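Local coordinates for protein synthesis inhibitor, putative (Thermotoga maritima, PDB 2B33) that probably acts as a deaminase of the RutC (YjgF-like) family, although it was named a putative protein synthesis inhibitor and endoribonuclease, at residues F97-V100 with N101-Y104; R106-D110 with H111-R115. One frame throughout, in Å; residues are numbered along the deposited sequence.

Contact 1 (F97-V100 with N101-Y104); sequences FQRV and NEVY
Four successive i to i+4 backbone bonds tie F97-V100 to N101-Y104: N101 N to F97 O (2.9 Å), E102 N to Q98 O, a weak one from V103 N to R99 O, and Y104 N to V100 O (2.8 Å). These are the first turns of helix 97-108, the helix of a beta-alpha-beta crossover between strands 84-91 and 114-119 in the YjgF-like fold. One turn of helix is enough to lay an amide on a ring, and F97 and N101 do this. With CG anti to the backbone N of F97 (chi1 -174°), the phenyl group projects out from the flank of the helix, while the N101 side chain, its CG beside its own backbone N (chi1 -73°), turns back toward the N-terminal end. ND2 of N101 thereby sits 3.1 Å above one face of the F97 ring, displaced toward the CE2-CZ rim. The amide is tilted rather than stacked, its plane turned 63° from that of the ring. Its oxygen has another use: OD1 accepts a weak hydrogen bond from NH1 of R115, on the neighbouring strand. F97 itself meets F117 of that strand edge-to-face, and V100 also packs there. R99 and V103 touch helix 59-76 instead, so the contact borders both sheet and helix. E102 extends its chain outward, its OE1 remaining 6.7 Å from R99 NE, too far for an ion pair; its OE2 makes a long, weak one with R106 NH2. One turn on from V100, CB of Y104 rests 3.2 Å from V100 O.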
loop_
_atom_site.group_PDB
_atom_site.type_symbol
_atom_site.label_atom_id
_atom_site.label_comp_id
_atom_site.label_asym_id
_atom_site.label_seq_id
_atom_site.Cartn_x
_atom_site.Cartn_y
_atom_site.Cartn_z
ATOM N N PHE A 97 -8.294 14.798 8.958
ATOM C CA PHE A 97 -9.100 13.566 8.976
ATOM C C PHE A 97 -10.605 13.787 8.846
ATOM O O PHE A 97 -11.227 13.266 7.913
ATOM C CB PHE A 97 -8.809 12.771 10.252
ATOM C CG PHE A 97 -9.483 11.422 10.311
ATOM C CD1 PHE A 97 -8.957 10.342 9.608
ATOM C CD2 PHE A 97 -10.613 11.220 11.096
ATOM C CE1 PHE A 97 -9.552 9.090 9.668
ATOM C CE2 PHE A 97 -11.214 9.968 11.167
ATOM C CZ PHE A 97 -10.679 8.899 10.449
ATOM N N GLN A 98 -11.171 14.563 9.772
ATOM C CA GLN A 98 -12.620 14.829 9.804
ATOM C C GLN A 98 -13.151 15.418 8.493
ATOM O O GLN A 98 -14.111 14.894 7.918
ATOM C CB GLN A 98 -13.018 15.726 10.995
ATOM C CG GLN A 98 -13.199 15.005 12.362
ATOM C CD GLN A 98 -11.929 14.347 12.938
ATOM O OE1 GLN A 98 -10.799 14.810 12.715
ATOM N NE2 GLN A 98 -12.128 13.277 13.712
ATOM N N ARG A 99 -12.499 16.478 8.020
ATOM C CA ARG A 99 -12.893 17.164 6.778
ATOM C C ARG A 99 -12.662 16.340 5.508
ATOM O O ARG A 99 -13.439 16.445 4.566
ATOM C CB ARG A 99 -12.196 18.525 6.673
ATOM C CG ARG A 99 -12.709 19.539 7.697
ATOM C CD ARG A 99 -11.854 20.797 7.725
ATOM N NE ARG A 99 -10.519 20.531 8.274
ATOM C CZ ARG A 99 -9.457 21.331 8.144
ATOM N NH1 ARG A 99 -9.518 22.480 7.489
ATOM N NH2 ARG A 99 -8.308 20.973 8.684
ATOM N N VAL A 100 -11.596 15.539 5.475
ATOM C CA VAL A 100 -11.327 14.658 4.340
ATOM C C VAL A 100 -12.418 13.589 4.291
ATOM O O VAL A 100 -12.951 13.313 3.220
ATOM C CB VAL A 100 -9.909 13.991 4.402
ATOM C CG1 VAL A 100 -9.777 12.833 3.381
ATOM C CG2 VAL A 100 -8.805 15.026 4.157
ATOM N N ASN A 101 -12.744 13.005 5.445
ATOM C CA ASN A 101 -13.807 12.005 5.543
ATOM C C ASN A 101 -15.158 12.536 5.084
ATOM O O ASN A 101 -15.944 11.797 4.493
ATOM C CB ASN A 101 -13.955 11.472 6.977
ATOM C CG ASN A 101 -12.829 10.536 7.392
ATOM O OD1 ASN A 101 -11.832 10.378 6.694
ATOM N ND2 ASN A 101 -12.993 9.910 8.545
ATOM N N GLU A 102 -15.415 13.810 5.374
ATOM C CA GLU A 102 -16.662 14.488 5.008
ATOM C C GLU A 102 -16.853 14.472 3.490
ATOM O O GLU A 102 -17.909 14.093 2.997
ATOM C CB GLU A 102 -16.614 15.925 5.553
ATOM C CG GLU A 102 -17.871 16.763 5.433
ATOM C CD GLU A 102 -17.738 18.115 6.143
ATOM O OE1 GLU A 102 -16.612 18.506 6.531
ATOM O OE2 GLU A 102 -18.767 18.798 6.316
ATOM N N VAL A 103 -15.811 14.860 2.758
ATOM C CA VAL A 103 -15.835 14.856 1.289
ATOM C C VAL A 103 -15.784 13.411 0.749
ATOM O O VAL A 103 -16.476 13.080 -0.206
ATOM C CB VAL A 103 -14.662 15.690 0.686
ATOM C CG1 VAL A 103 -14.710 15.664 -0.839
ATOM C CG2 VAL A 103 -14.694 17.139 1.202
ATOM N N TYR A 104 -14.957 12.573 1.372
ATOM C CA TYR A 104 -14.793 11.164 1.010
ATOM C C TYR A 104 -16.133 10.417 1.042
ATOM O O TYR A 104 -16.434 9.649 0.132
ATOM C CB TYR A 104 -13.792 10.519 1.975
ATOM C CG TYR A 104 -13.354 9.113 1.657
ATOM C CD1 TYR A 104 -14.121 8.026 2.043
ATOM C CD2 TYR A 104 -12.141 8.865 1.027
ATOM C CE1 TYR A 104 -13.722 6.733 1.777
ATOM C CE2 TYR A 104 -11.727 7.572 0.766
ATOM C CZ TYR A 104 -12.525 6.506 1.144
ATOM O OH TYR A 104 -12.144 5.207 0.890
#

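Contact 2 (R106-D110 with H111-R115); sequences RYFGD and HRPAR. With EDO (1,2-ethanediol), chain D.
F108 and P113 meet at about a right angle, the proline ring laid against the root and one flank of the phenyl group. CD of P113 lies 3.7 Å from CB of F108, and CG of P113 is 3.8 Å from CD1 of F108, an oblique apolar contact. V84 touches both residues, and L67 and L70 of helix 59-76 pack on F108. The imidazole of H111 turns an edge toward the backbone of Y107: its CD2 comes within 3.5 Å of Y107 O, near the ring plane, while CB of D110 lies over one face. What brings these groups together is the turn between helix 97-108 and strand 114-119, the second strand of the beta-alpha-beta unit. One backbone bond spans it, from R112 N to F108 O (3.0 Å), the donor standing 37° out of the carbonyl plane. R112 has positive phi (56°), and from there the chain swings away toward P113. The R112 side chain doubles back beside G109, with CG 3.4 Å from G109 O; the bend at chi3 (61°) carries the guanidinium round to a water that donates to the same carbonyl oxygen and weakly accepts from NH1. NH2 of R112 reaches, by a weak bond, A25 O of a neighbouring subunit, whose S30 OG also bonds R112 O. On the helix side, Y107 OH is hydrogen-bonded to E68, and an ethanediol, probably from the crystallisation liquor, takes a bond from R106 NH1 to its O2 (3.3 Å).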
loop_
_atom_site.group_PDB
_atom_site.type_symbol
_atom_site.label_atom_id
_atom_site.label_comp_id
_atom_site.label_asym_id
_atom_site.label_seq_id
_atom_site.Cartn_x
_atom_site.Cartn_y
_atom_site.Cartn_z
ATOM N N ARG A 106 -19.059 11.475 0.456
ATOM C CA ARG A 106 -19.900 11.838 -0.688
ATOM C C ARG A 106 -19.598 10.999 -1.936
ATOM O O ARG A 106 -20.406 10.967 -2.855
ATOM C CB ARG A 106 -19.790 13.342 -0.976
ATOM C CG ARG A 106 -20.463 14.174 0.114
ATOM C CD ARG A 106 -19.859 15.555 0.306
ATOM N NE ARG A 106 -20.479 16.213 1.465
ATOM C CZ ARG A 106 -20.002 17.278 2.120
ATOM N NH1 ARG A 106 -18.845 17.860 1.784
ATOM N NH2 ARG A 106 -20.688 17.757 3.157
ATOM N N TYR A 107 -18.443 10.331 -1.957
ATOM C CA TYR A 107 -18.042 9.418 -3.039
ATOM C C TYR A 107 -18.223 7.939 -2.639
ATOM O O TYR A 107 -18.756 7.160 -3.429
ATOM C CB TYR A 107 -16.586 9.705 -3.470
ATOM C CG TYR A 107 -16.434 11.039 -4.184
ATOM C CD1 TYR A 107 -16.446 12.231 -3.475
ATOM C CD2 TYR A 107 -16.299 11.107 -5.569
ATOM C CE1 TYR A 107 -16.330 13.458 -4.117
ATOM C CE2 TYR A 107 -16.179 12.333 -6.226
ATOM C CZ TYR A 107 -16.197 13.505 -5.492
ATOM O OH TYR A 107 -16.079 14.726 -6.116
ATOM N N PHE A 108 -17.805 7.574 -1.416
ATOM C CA PHE A 108 -17.866 6.179 -0.902
ATOM C C PHE A 108 -18.727 5.923 0.365
ATOM O O PHE A 108 -18.491 4.947 1.088
ATOM C CB PHE A 108 -16.452 5.688 -0.582
ATOM C CG PHE A 108 -15.482 5.808 -1.711
ATOM C CD1 PHE A 108 -15.444 4.849 -2.713
ATOM C CD2 PHE A 108 -14.559 6.851 -1.744
ATOM C CE1 PHE A 108 -14.531 4.941 -3.749
ATOM C CE2 PHE A 108 -13.638 6.945 -2.777
ATOM C CZ PHE A 108 -13.623 5.987 -3.781
ATOM N N GLY A 109 -19.711 6.773 0.647
ATOM C CA GLY A 109 -20.577 6.576 1.815
ATOM C C GLY A 109 -21.463 5.339 1.712
ATOM O O GLY A 109 -21.699 4.650 2.705
ATOM N N ASP A 110 -21.961 5.068 0.511
ATOM C CA ASP A 110 -22.789 3.894 0.259
ATOM C C ASP A 110 -21.937 2.640 0.108
ATOM O O ASP A 110 -22.208 1.611 0.724
ATOM C CB ASP A 110 -23.578 4.064 -1.049
ATOM C CG ASP A 110 -24.529 5.251 -1.032
ATOM O OD1 ASP A 110 -24.838 5.774 0.063
ATOM O OD2 ASP A 110 -24.974 5.656 -2.130
ATOM N N HIS A 111 -20.883 2.757 -0.694
ATOM C CA HIS A 111 -20.043 1.611 -1.081
ATOM C C HIS A 111 -19.157 1.074 0.048
ATOM O O HIS A 111 -19.107 -0.142 0.269
ATOM C CB HIS A 111 -19.215 1.960 -2.332
ATOM C CG HIS A 111 -20.023 2.625 -3.408
ATOM N ND1 HIS A 111 -21.100 2.016 -4.017
ATOM C CD2 HIS A 111 -19.931 3.860 -3.953
ATOM C CE1 HIS A 111 -21.632 2.846 -4.898
ATOM N NE2 HIS A 111 -20.937 3.970 -4.882
ATOM N N ARG A 112 -18.473 1.980 0.748
ATOM C CA ARG A 112 -17.624 1.646 1.907
ATOM C C ARG A 112 -16.505 0.615 1.669
ATOM O O ARG A 112 -16.564 -0.506 2.183
ATOM C CB ARG A 112 -18.481 1.202 3.097
ATOM C CG ARG A 112 -19.478 2.233 3.586
ATOM C CD ARG A 112 -20.482 1.583 4.531
ATOM N NE ARG A 112 -19.829 1.020 5.716
ATOM C CZ ARG A 112 -19.585 1.668 6.863
ATOM N NH1 ARG A 112 -19.932 2.944 7.046
ATOM N NH2 ARG A 112 -18.979 1.022 7.860
ATOM N N PRO A 113 -15.471 0.994 0.894
ATOM C CA PRO A 113 -14.345 0.098 0.688
ATOM C C PRO A 113 -13.432 0.053 1.901
ATOM O O PRO A 113 -13.549 0.893 2.797
ATOM C CB PRO A 113 -13.597 0.733 -0.484
ATOM C CG PRO A 113 -13.935 2.149 -0.446
ATOM C CD PRO A 113 -15.310 2.254 0.145
ATOM N N ALA A 114 -12.515 -0.914 1.914
ATOM C CA ALA A 114 -11.521 -1.015 2.985
ATOM C C ALA A 114 -10.618 0.203 2.852
ATOM O O ALA A 114 -10.476 0.740 1.752
ATOM C CB ALA A 114 -10.720 -2.291 2.855
ATOM N N ARG A 115 -10.023 0.652 3.959
ATOM C CA ARG A 115 -9.194 1.849 3.924
ATOM C C ARG A 115 -8.118 1.947 5.010
ATOM O O ARG A 115 -8.259 1.388 6.093
ATOM C CB ARG A 115 -10.113 3.072 4.040
ATOM C CG ARG A 115 -9.446 4.411 3.788
ATOM C CD ARG A 115 -10.409 5.565 3.951
ATOM N NE ARG A 115 -10.814 5.771 5.344
ATOM C CZ ARG A 115 -11.563 6.785 5.780
ATOM N NH1 ARG A 115 -12.002 7.725 4.940
ATOM N NH2 ARG A 115 -11.876 6.867 7.074
HETATM C C1 EDO D . -18.701 17.627 -3.743
HETATM O O1 EDO D . -17.880 17.454 -4.904
HETATM C C2 EDO D . -18.010 17.002 -2.530
HETATM O O2 EDO D . -18.106 17.874 -1.394
HETATM O O HOH W 1 -20.673 5.631 5.050
#

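Overall arrangement
Read from the N terminus, the chain leaves strand 84-91, passes through helix 97-108 and then enters strand 114-119, which runs parallel to 84-91, and the two contacts fall in series on this crossover without nesting or crossing. Contact 1 closes no loop: it is helix-internal. Contact 2 closes the tight turn that follows, taking the chain from helix to strand. Their centres are 12 Å apart, yet they meet through side chains. R115, at the end of contact 2, reaches back to the residues of contact 1, its side chain beside N101 and F97, making a cation-pi contact with Y104, whose hydroxyl also abuts P113. Together they bind the helix to strand 114-119, while a second subunit packs against Y104 and the turn.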